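Local coordinates for protein 273aa long hypothetical dTDP-4-dehydrorhamnose reductase (Sulfolobus tokodaii, PDB 2GGS) that binds NADPH in a Rossmann-type fold and probably reduces dTDP-4-dehydrorhamnose, at residues 79-82 against 83-87; 133-136 against 137-140; 163-166 against 167-171. One frame throughout, in Å; residues are numbered along the deposited sequence.

In the fold
Each contact lies within a single helix, so none closes a loop; the three follow one another along the chain without nesting or crossing. Contact 1 (79-87) sits on helix 77-97, beyond strand 60-63 of the seven-stranded parallel sheet. Contact 2 (133-140) belongs to helix 129-141, the connection between strands 101-107 and 147-151. These two helices pack together, their contact centres 9 Å apart, and both touch NADPH: contact 1 lies by the adenine, contact 2 by the nicotinamide ribose. Contact 3 (163-171) ends helix 160-169, its nearest atoms about 20 Å from either of the others, among helix 214-224 and strand 174-177.

Contact 1: residues 79-82 against 83-87; sequences KAYK and INAEA. With NDP (NADPH dihydro-nicotinamide-adenine-dinucleotide phosphate), chain C.
The carbonyl oxygen of Tyr81 takes two backbone N-H groups, from Ala85 and from Glu86, where helix 77-97 opens into a wider pi-type turn. The bond from Glu86 N to Tyr81 O is 2.8 Å and nearly straight (167°), whereas Ala85 N reaches the same oxygen from above the carbonyl plane. Ala87 N then bonds Lys82 O, also five residues back, while Asn84 N still makes an ordinary helical bond to Ala80 O.

The Tyr81 ring leans along the helix because CG stands opposite the backbone N (chi1 -175°). The methyl CB of Ala85 lies over one ring face, a CH-pi contact 4.1 Å from the centroid; a methyl is small enough to fit between this ring and helix 129-141. Glu86 brings OE1 to the ring edge, 3.8 Å from Tyr81 CE2, with the carboxylate turned 59° from the ring plane. Asn84 uses both ends of its amide: OD1 accepts from Met67 N and ND2 gives to Ser133 OG, so a buried polar group is satisfied.

Ile83 faces the cofactor. Its CG1 is 3.6 Å from N7A of NADPH and its CD1 3.6 Å from C6A, a branched apolar surface suited to a flat purine. An alanine here would probably strip the adenine of this support and open a gap beside Leu43 and Met67. The whole is a pi-bulge in a helix lining the adenine pocket of a Rossmann-type NADPH site.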
loop_
_atom_site.group_PDB
_atom_site.type_symbol
_atom_site.label_atom_id
_atom_site.label_comp_id
_atom_site.label_asym_id
_atom_site.label_seq_id
_atom_site.Cartn_x
_atom_site.Cartn_y
_atom_site.Cartn_z
ATOM N N LYS A 79 6.970 -16.984 -4.265
ATOM C CA LYS A 79 7.658 -15.709 -4.084
ATOM C C LYS A 79 6.757 -14.704 -3.339
ATOM O O LYS A 79 7.223 -14.031 -2.426
ATOM C CB LYS A 79 8.054 -15.110 -5.430
ATOM C CG LYS A 79 8.812 -13.811 -5.313
ATOM C CD LYS A 79 9.051 -13.200 -6.686
ATOM C CE LYS A 79 9.678 -11.805 -6.590
ATOM N NZ LYS A 79 9.973 -11.272 -7.973
ATOM N N ALA A 80 5.503 -14.604 -3.772
ATOM C CA ALA A 80 4.523 -13.667 -3.104
ATOM C C ALA A 80 4.380 -14.012 -1.642
ATOM O O ALA A 80 4.458 -13.131 -0.767
ATOM C CB ALA A 80 3.180 -13.726 -3.803
ATOM N N TYR A 81 4.210 -15.298 -1.338
ATOM C CA TYR A 81 4.135 -15.719 0.060
ATOM C C TYR A 81 5.326 -15.296 0.930
ATOM O O TYR A 81 5.186 -14.817 2.047
ATOM C CB TYR A 81 3.884 -17.250 0.155
ATOM C CG TYR A 81 3.676 -17.691 1.593
ATOM C CD1 TYR A 81 2.411 -17.595 2.191
ATOM C CD2 TYR A 81 4.739 -18.191 2.362
ATOM C CE1 TYR A 81 2.203 -17.997 3.517
ATOM C CE2 TYR A 81 4.537 -18.596 3.686
ATOM C CZ TYR A 81 3.262 -18.477 4.243
ATOM O OH TYR A 81 3.061 -18.863 5.521
ATOM N N LYS A 82 6.533 -15.498 0.440
ATOM C CA LYS A 82 7.685 -15.232 1.234
ATOM C C LYS A 82 7.834 -13.788 1.624
ATOM O O LYS A 82 8.264 -13.514 2.740
ATOM C CB LYS A 82 8.938 -15.622 0.465
ATOM C CG LYS A 82 9.148 -17.114 0.498
ATOM C CD LYS A 82 10.643 -17.415 0.604
ATOM C CE LYS A 82 11.258 -17.716 -0.760
ATOM N NZ LYS A 82 10.993 -19.140 -1.166
ATOM N N ILE A 83 7.508 -12.881 0.708
ATOM C CA ILE A 83 7.697 -11.450 1.007
ATOM C C ILE A 83 6.414 -10.869 1.617
ATOM O O ILE A 83 6.512 -10.110 2.573
ATOM C CB ILE A 83 8.196 -10.622 -0.216
ATOM C CG1 ILE A 83 8.512 -9.151 0.134
ATOM C CG2 ILE A 83 7.194 -10.690 -1.398
ATOM C CD1 ILE A 83 9.406 -8.914 1.334
ATOM N N ASN A 84 5.255 -11.237 1.059
ATOM C CA ASN A 84 4.000 -10.601 1.506
ATOM C C ASN A 84 3.474 -11.161 2.800
ATOM O O ASN A 84 2.722 -10.470 3.532
ATOM C CB ASN A 84 2.937 -10.759 0.430
ATOM C CG ASN A 84 3.174 -9.872 -0.756
ATOM O OD1 ASN A 84 4.045 -8.989 -0.756
ATOM N ND2 ASN A 84 2.343 -10.072 -1.776
ATOM N N ALA A 85 3.870 -12.396 3.111
ATOM C CA ALA A 85 3.394 -13.043 4.324
ATOM C C ALA A 85 4.546 -13.432 5.260
ATOM O O ALA A 85 4.679 -12.908 6.371
ATOM C CB ALA A 85 2.504 -14.252 3.994
ATOM N N GLU A 86 5.433 -14.326 4.808
ATOM C CA GLU A 86 6.357 -14.925 5.776
ATOM C C GLU A 86 7.342 -13.904 6.381
ATOM O O GLU A 86 7.661 -14.016 7.539
ATOM C CB GLU A 86 7.132 -16.093 5.125
ATOM C CG GLU A 86 7.710 -17.051 6.174
ATOM C CD GLU A 86 8.171 -18.364 5.568
ATOM O OE1 GLU A 86 8.232 -18.457 4.321
ATOM O OE2 GLU A 86 8.473 -19.277 6.364
ATOM N N ALA A 87 7.789 -12.916 5.607
ATOM C CA ALA A 87 8.721 -11.894 6.108
ATOM C C ALA A 87 8.124 -11.191 7.305
ATOM O O ALA A 87 8.848 -10.807 8.234
ATOM C CB ALA A 87 9.107 -10.885 5.013
HETATM P PA NDP C . 5.845 -0.489 -4.375
HETATM O O1A NDP C . 5.661 -1.566 -5.360
HETATM O O2A NDP C . 6.067 0.848 -4.977
HETATM O O5B NDP C . 7.043 -0.788 -3.389
HETATM C C5B NDP C . 7.323 -2.113 -2.974
HETATM C C4B NDP C . 8.484 -1.996 -2.020
HETATM O O4B NDP C . 8.707 -3.293 -1.461
HETATM C C3B NDP C . 9.760 -1.497 -2.678
HETATM O O3B NDP C . 10.388 -0.598 -1.804
HETATM C C2B NDP C . 10.574 -2.792 -2.785
HETATM O O2B NDP C . 11.930 -2.469 -2.728
HETATM C C1B NDP C . 10.110 -3.499 -1.519
HETATM N N9A NDP C . 10.385 -4.938 -1.583
HETATM C C8A NDP C . 9.776 -5.859 -2.381
HETATM N N7A NDP C . 10.349 -7.074 -2.146
HETATM C C5A NDP C . 11.304 -6.904 -1.216
HETATM C C6A NDP C . 12.207 -7.788 -0.614
HETATM N N6A NDP C . 12.284 -9.082 -1.032
HETATM N N1A NDP C . 13.081 -7.257 0.296
HETATM C C2A NDP C . 13.101 -5.915 0.657
HETATM N N3A NDP C . 12.221 -5.054 0.048
HETATM C C4A NDP C . 11.357 -5.552 -0.866
HETATM O O3 NDP C . 4.532 -0.621 -3.432
HETATM P PN NDP C . 3.666 0.591 -2.791
HETATM O O1N NDP C . 4.467 1.646 -2.210
HETATM O O2N NDP C . 2.676 0.872 -3.855
HETATM O O5D NDP C . 2.885 -0.231 -1.662
HETATM C C5D NDP C . 3.198 -0.040 -0.286
HETATM C C4D NDP C . 2.389 -0.973 0.605
HETATM O O4D NDP C . 1.022 -0.698 0.404
HETATM C C3D NDP C . 2.577 -2.458 0.309
HETATM O O3D NDP C . 2.429 -3.081 1.557
HETATM C C2D NDP C . 1.409 -2.803 -0.583
HETATM O O2D NDP C . 1.112 -4.187 -0.501
HETATM C C1D NDP C . 0.328 -1.899 0.058
HETATM N N1N NDP C . -0.748 -1.618 -0.900
HETATM C C2N NDP C . -0.394 -1.188 -2.150
HETATM C C3N NDP C . -1.338 -0.718 -3.052
HETATM C C7N NDP C . -0.886 -0.258 -4.401
HETATM O O7N NDP C . -1.856 -0.007 -5.391
HETATM N N7N NDP C . 0.413 -0.110 -4.649
HETATM C C4N NDP C . -2.809 -0.680 -2.680
HETATM C C5N NDP C . -3.110 -1.206 -1.297
HETATM C C6N NDP C . -2.061 -1.635 -0.474
HETATM P P2B NDP C . 12.890 -2.454 -4.081
HETATM O O1X NDP C . 14.041 -1.653 -3.623
HETATM O O2X NDP C . 12.129 -1.842 -5.209
HETATM O O3X NDP C . 13.276 -3.904 -4.472
#

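Contact 2: residues 133-136 against 137-140; sequences SKLL and GETF. With NDP (NADPH dihydro-nicotinamide-adenine-dinucleotide phosphate), chain C.
Leu135 O is gripped twice by Thr139, through the backbone N at 3.0 Å and through the hydroxyl OG1 at 2.9 Å, the two donors coming from opposite faces of the carbonyl plane. The hydroxyl can fold back because it lies beside its own backbone N (chi1 -55°), the usual way for a threonine inside a helix to satisfy its side chain on the preceding turn. Regular helical bonds run alongside, among them Glu138 N to Lys134 O at 2.8 Å.

Leu135 and Glu138 meet at an oblique angle, the methyl CD1 of Leu135 lying 3.8 Å from Glu138 OE2. Leucine suits its place against Val110, Pro124 and Pro126. The buried carboxylate of Glu138 is balanced elsewhere: OE1 forms a salt bridge with Arg150 NE and accepts from Ser106 OG, which would probably favour its charged form. Phe140 turns its ring back along the helix, CD2 coming 3.5 Å from Leu136 O; Leu136 and Phe140 both pack on Tyr81 of helix 77-97. Gly137, with no side chain, lets its CA come 3.4 Å from Asn84 O of helix 77-97.

Lys134 lies one turn before Glu138 on the face turned to strand 101-107. Its chain bends at both chi2 and chi3 (-72° and -62°), carrying NZ to the nicotinamide ribose of NADPH, where it gives a hydrogen bond to O3D (2.9 Å) and a weak one to O2D (3.2 Å). NZ also bonds Ile105 O, so the strand fixes the ammonium group that holds the ribose. With Tyr130 one turn earlier, this lysine forms the Tyr-X-X-X-Lys motif of the short-chain dehydrogenase/reductase family, here on the helix of a beta-alpha-beta unit.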
loop_
_atom_site.group_PDB
_atom_site.type_symbol
_atom_site.label_atom_id
_atom_site.label_comp_id
_atom_site.label_asym_id
_atom_site.label_seq_id
_atom_site.Cartn_x
_atom_site.Cartn_y
_atom_site.Cartn_z
ATOM N N SER A 133 -1.892 -13.599 -0.087
ATOM C CA SER A 133 -0.565 -13.438 0.534
ATOM C C SER A 133 -0.543 -12.261 1.513
ATOM O O SER A 133 0.002 -12.383 2.613
ATOM C CB SER A 133 0.579 -13.333 -0.503
ATOM O OG SER A 133 0.415 -12.210 -1.342
ATOM N N LYS A 134 -1.160 -11.130 1.127
ATOM C CA LYS A 134 -1.256 -10.000 2.017
ATOM C C LYS A 134 -2.092 -10.318 3.247
ATOM O O LYS A 134 -1.696 -9.964 4.369
ATOM C CB LYS A 134 -1.767 -8.764 1.261
ATOM C CG LYS A 134 -0.720 -8.207 0.238
ATOM C CD LYS A 134 0.488 -7.511 0.867
ATOM C CE LYS A 134 0.120 -6.255 1.692
ATOM N NZ LYS A 134 1.305 -5.612 2.320
ATOM N N LEU A 135 -3.189 -11.021 3.068
ATOM C CA LEU A 135 -4.032 -11.400 4.224
ATOM C C LEU A 135 -3.249 -12.286 5.187
ATOM O O LEU A 135 -3.347 -12.110 6.376
ATOM C CB LEU A 135 -5.295 -12.120 3.792
ATOM C CG LEU A 135 -6.134 -12.661 4.952
ATOM C CD1 LEU A 135 -6.558 -11.524 5.887
ATOM C CD2 LEU A 135 -7.339 -13.394 4.346
ATOM N N LEU A 136 -2.457 -13.219 4.669
ATOM C CA LEU A 136 -1.593 -14.031 5.538
ATOM C C LEU A 136 -0.569 -13.173 6.283
ATOM O O LEU A 136 -0.395 -13.346 7.489
ATOM C CB LEU A 136 -0.956 -15.191 4.748
ATOM C CG LEU A 136 -2.007 -16.132 4.125
ATOM C CD1 LEU A 136 -1.321 -17.232 3.320
ATOM C CD2 LEU A 136 -3.043 -16.734 5.105
ATOM N N GLY A 137 0.029 -12.182 5.631
ATOM C CA GLY A 137 0.863 -11.215 6.327
ATOM C C GLY A 137 0.115 -10.466 7.428
ATOM O O GLY A 137 0.653 -10.278 8.511
ATOM N N GLU A 138 -1.129 -10.059 7.152
ATOM C CA GLU A 138 -1.946 -9.430 8.207
ATOM C C GLU A 138 -2.066 -10.327 9.415
ATOM O O GLU A 138 -2.092 -9.868 10.575
ATOM C CB GLU A 138 -3.398 -9.182 7.758
ATOM C CG GLU A 138 -3.605 -8.085 6.849
ATOM C CD GLU A 138 -5.050 -7.631 6.856
ATOM O OE1 GLU A 138 -5.341 -6.724 6.066
ATOM O OE2 GLU A 138 -5.871 -8.199 7.635
ATOM N N THR A 139 -2.202 -11.613 9.143
ATOM C CA THR A 139 -2.429 -12.595 10.185
ATOM C C THR A 139 -1.175 -12.701 11.040
ATOM O O THR A 139 -1.247 -12.695 12.283
ATOM C CB THR A 139 -2.880 -13.923 9.570
ATOM O OG1 THR A 139 -4.036 -13.677 8.736
ATOM C CG2 THR A 139 -3.228 -14.966 10.644
ATOM N N PHE A 140 -0.002 -12.742 10.408
ATOM C CA PHE A 140 1.219 -12.719 11.217
ATOM C C PHE A 140 1.378 -11.421 12.009
ATOM O O PHE A 140 1.962 -11.434 13.093
ATOM C CB PHE A 140 2.470 -12.877 10.343
ATOM C CG PHE A 140 2.666 -14.251 9.746
ATOM C CD1 PHE A 140 2.749 -15.403 10.540
ATOM C CD2 PHE A 140 2.814 -14.377 8.355
ATOM C CE1 PHE A 140 3.008 -16.662 9.932
ATOM C CE2 PHE A 140 3.072 -15.635 7.713
ATOM C CZ PHE A 140 3.155 -16.778 8.525
HETATM P PA NDP C . 5.845 -0.489 -4.375
HETATM O O1A NDP C . 5.661 -1.566 -5.360
HETATM O O2A NDP C . 6.067 0.848 -4.977
HETATM O O5B NDP C . 7.043 -0.788 -3.389
HETATM C C5B NDP C . 7.323 -2.113 -2.974
HETATM C C4B NDP C . 8.484 -1.996 -2.020
HETATM O O4B NDP C . 8.707 -3.293 -1.461
HETATM C C3B NDP C . 9.760 -1.497 -2.678
HETATM O O3B NDP C . 10.388 -0.598 -1.804
HETATM C C2B NDP C . 10.574 -2.792 -2.785
HETATM O O2B NDP C . 11.930 -2.469 -2.728
HETATM C C1B NDP C . 10.110 -3.499 -1.519
HETATM N N9A NDP C . 10.385 -4.938 -1.583
HETATM C C8A NDP C . 9.776 -5.859 -2.381
HETATM N N7A NDP C . 10.349 -7.074 -2.146
HETATM C C5A NDP C . 11.304 -6.904 -1.216
HETATM C C6A NDP C . 12.207 -7.788 -0.614
HETATM N N6A NDP C . 12.284 -9.082 -1.032
HETATM N N1A NDP C . 13.081 -7.257 0.296
HETATM C C2A NDP C . 13.101 -5.915 0.657
HETATM N N3A NDP C . 12.221 -5.054 0.048
HETATM C C4A NDP C . 11.357 -5.552 -0.866
HETATM O O3 NDP C . 4.532 -0.621 -3.432
HETATM P PN NDP C . 3.666 0.591 -2.791
HETATM O O1N NDP C . 4.467 1.646 -2.210
HETATM O O2N NDP C . 2.676 0.872 -3.855
HETATM O O5D NDP C . 2.885 -0.231 -1.662
HETATM C C5D NDP C . 3.198 -0.040 -0.286
HETATM C C4D NDP C . 2.389 -0.973 0.605
HETATM O O4D NDP C . 1.022 -0.698 0.404
HETATM C C3D NDP C . 2.577 -2.458 0.309
HETATM O O3D NDP C . 2.429 -3.081 1.557
HETATM C C2D NDP C . 1.409 -2.803 -0.583
HETATM O O2D NDP C . 1.112 -4.187 -0.501
HETATM C C1D NDP C . 0.328 -1.899 0.058
HETATM N N1N NDP C . -0.748 -1.618 -0.900
HETATM C C2N NDP C . -0.394 -1.188 -2.150
HETATM C C3N NDP C . -1.338 -0.718 -3.052
HETATM C C7N NDP C . -0.886 -0.258 -4.401
HETATM O O7N NDP C . -1.856 -0.007 -5.391
HETATM N N7N NDP C . 0.413 -0.110 -4.649
HETATM C C4N NDP C . -2.809 -0.680 -2.680
HETATM C C5N NDP C . -3.110 -1.206 -1.297
HETATM C C6N NDP C . -2.061 -1.635 -0.474
HETATM P P2B NDP C . 12.890 -2.454 -4.081
HETATM O O1X NDP C . 14.041 -1.653 -3.623
HETATM O O2X NDP C . 12.129 -1.842 -5.209
HETATM O O3X NDP C . 13.276 -3.904 -4.472
#

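Contact 3: residues 163-166 against 167-171; sequences YVYK and TLKEG
The backbone runs as a regular helix from Tyr163 to Lys169, with Leu168 N bonded to Val164 O at 2.9 Å and Lys169 N to Tyr165 O at 3.1 Å, then weakens at Glu170 and leaves the helix. Along this last stretch the side chains four residues apart pair off on separate faces.

On one face Thr167 folds its hydroxyl back onto Tyr163 O: OG1 lies beside its own backbone N (chi1 -60°) and bonds that oxygen at 2.7 Å. Thr167 N takes the same oxygen from the opposite face of its plane, so two donors share one acceptor. The Tyr163 ring crosses Thr167 obliquely, with CE1 3.2 Å from OG1 and the threonine CB above one ring face toward its rim. A tyrosine suits this place, as its flat ring also packs on Val174 while its OH makes a weak hydrogen bond to Phe175 N.

On another face Val164 and Leu168 run parallel from successive turns, and Val164 CG1 meets Leu168 CD1 at 3.5 Å. These branched apolar groups are buried against helix 214-224, Val164 on Ala218 and Ile221. Tyr165 and Lys169 likewise run alongside each other, the lysine using its aliphatic CD, 4.0 Å from Tyr165 CE2, while the ring meets Phe225 edge to face.

At the end Gly171 adopts positive phi (78°), a conformation glycine takes easily for want of a side chain. Its N bonds Leu168 O at 3.0 Å and Lys172 N turns back to Thr167 O, the paired bonds of a Schellman motif closing the C terminus of helix 160-169.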
loop_
_atom_site.group_PDB
_atom_site.type_symbol
_atom_site.label_atom_id
_atom_site.label_comp_id
_atom_site.label_asym_id
_atom_site.label_seq_id
_atom_site.Cartn_x
_atom_site.Cartn_y
_atom_site.Cartn_z
ATOM N N TYR A 163 -0.781 5.060 -15.306
ATOM C CA TYR A 163 -1.062 4.277 -16.503
ATOM C C TYR A 163 -2.032 5.056 -17.410
ATOM O O TYR A 163 -1.802 5.162 -18.613
ATOM C CB TYR A 163 -1.639 2.912 -16.154
ATOM C CG TYR A 163 -2.440 2.284 -17.260
ATOM C CD1 TYR A 163 -1.813 1.667 -18.367
ATOM C CD2 TYR A 163 -3.823 2.301 -17.213
ATOM C CE1 TYR A 163 -2.575 1.092 -19.395
ATOM C CE2 TYR A 163 -4.586 1.736 -18.216
ATOM C CZ TYR A 163 -3.962 1.132 -19.310
ATOM O OH TYR A 163 -4.786 0.584 -20.284
ATOM N N VAL A 164 -3.083 5.629 -16.824
ATOM C CA VAL A 164 -4.043 6.443 -17.606
ATOM C C VAL A 164 -3.360 7.637 -18.276
ATOM O O VAL A 164 -3.534 7.872 -19.488
ATOM C CB VAL A 164 -5.221 6.984 -16.742
ATOM C CG1 VAL A 164 -6.121 7.873 -17.582
ATOM C CG2 VAL A 164 -6.063 5.845 -16.179
ATOM N N TYR A 165 -2.605 8.408 -17.493
ATOM C CA TYR A 165 -1.967 9.649 -17.982
ATOM C C TYR A 165 -1.033 9.332 -19.142
ATOM O O TYR A 165 -1.119 9.970 -20.205
ATOM C CB TYR A 165 -1.204 10.394 -16.867
ATOM C CG TYR A 165 -0.555 11.710 -17.307
ATOM C CD1 TYR A 165 -1.270 12.910 -17.314
ATOM C CD2 TYR A 165 0.767 11.742 -17.718
ATOM C CE1 TYR A 165 -0.667 14.118 -17.730
ATOM C CE2 TYR A 165 1.379 12.920 -18.125
ATOM C CZ TYR A 165 0.664 14.103 -18.136
ATOM O OH TYR A 165 1.298 15.254 -18.552
ATOM N N LYS A 166 -0.154 8.348 -18.939
ATOM C CA LYS A 166 0.858 7.979 -19.953
ATOM C C LYS A 166 0.214 7.384 -21.198
ATOM O O LYS A 166 0.589 7.744 -22.311
ATOM C CB LYS A 166 1.931 7.024 -19.384
ATOM C CG LYS A 166 2.435 7.420 -17.994
ATOM C CD LYS A 166 3.873 6.997 -17.693
ATOM C CE LYS A 166 4.762 8.228 -17.483
ATOM N NZ LYS A 166 6.004 7.922 -16.692
ATOM N N THR A 167 -0.765 6.500 -21.019
ATOM C CA THR A 167 -1.455 5.856 -22.139
ATOM C C THR A 167 -2.228 6.877 -23.000
ATOM O O THR A 167 -2.065 6.894 -24.239
ATOM C CB THR A 167 -2.384 4.733 -21.635
ATOM O OG1 THR A 167 -1.594 3.754 -20.953
ATOM C CG2 THR A 167 -3.141 4.051 -22.763
ATOM N N LEU A 168 -3.042 7.720 -22.349
ATOM C CA LEU A 168 -3.888 8.688 -23.071
ATOM C C LEU A 168 -3.083 9.763 -23.763
ATOM O O LEU A 168 -3.469 10.202 -24.841
ATOM C CB LEU A 168 -4.938 9.353 -22.159
ATOM C CG LEU A 168 -6.011 8.455 -21.528
ATOM C CD1 LEU A 168 -7.014 9.296 -20.704
ATOM C CD2 LEU A 168 -6.741 7.598 -22.562
ATOM N N LYS A 169 -1.976 10.172 -23.136
ATOM C CA LYS A 169 -1.063 11.195 -23.659
ATOM C C LYS A 169 -0.485 10.736 -24.996
ATOM O O LYS A 169 -0.310 11.553 -25.908
ATOM C CB LYS A 169 0.062 11.446 -22.642
ATOM C CG LYS A 169 0.931 12.671 -22.888
ATOM C CD LYS A 169 2.165 12.622 -21.995
ATOM C CE LYS A 169 3.342 13.372 -22.602
ATOM N NZ LYS A 169 3.242 14.858 -22.530
ATOM N N GLU A 170 -0.223 9.432 -25.115
ATOM C CA GLU A 170 0.337 8.865 -26.349
ATOM C C GLU A 170 -0.772 8.483 -27.347
ATOM O O GLU A 170 -0.512 7.829 -28.371
ATOM C CB GLU A 170 1.345 7.711 -26.060
ATOM C CG GLU A 170 0.718 6.351 -25.666
ATOM C CD GLU A 170 1.722 5.309 -25.092
ATOM O OE1 GLU A 170 2.669 4.907 -25.810
ATOM O OE2 GLU A 170 1.547 4.858 -23.925
ATOM N N GLY A 171 -2.005 8.913 -27.061
ATOM C CA GLY A 171 -3.142 8.680 -27.954
ATOM C C GLY A 171 -3.732 7.283 -27.894
ATOM O O GLY A 171 -4.644 6.950 -28.661
#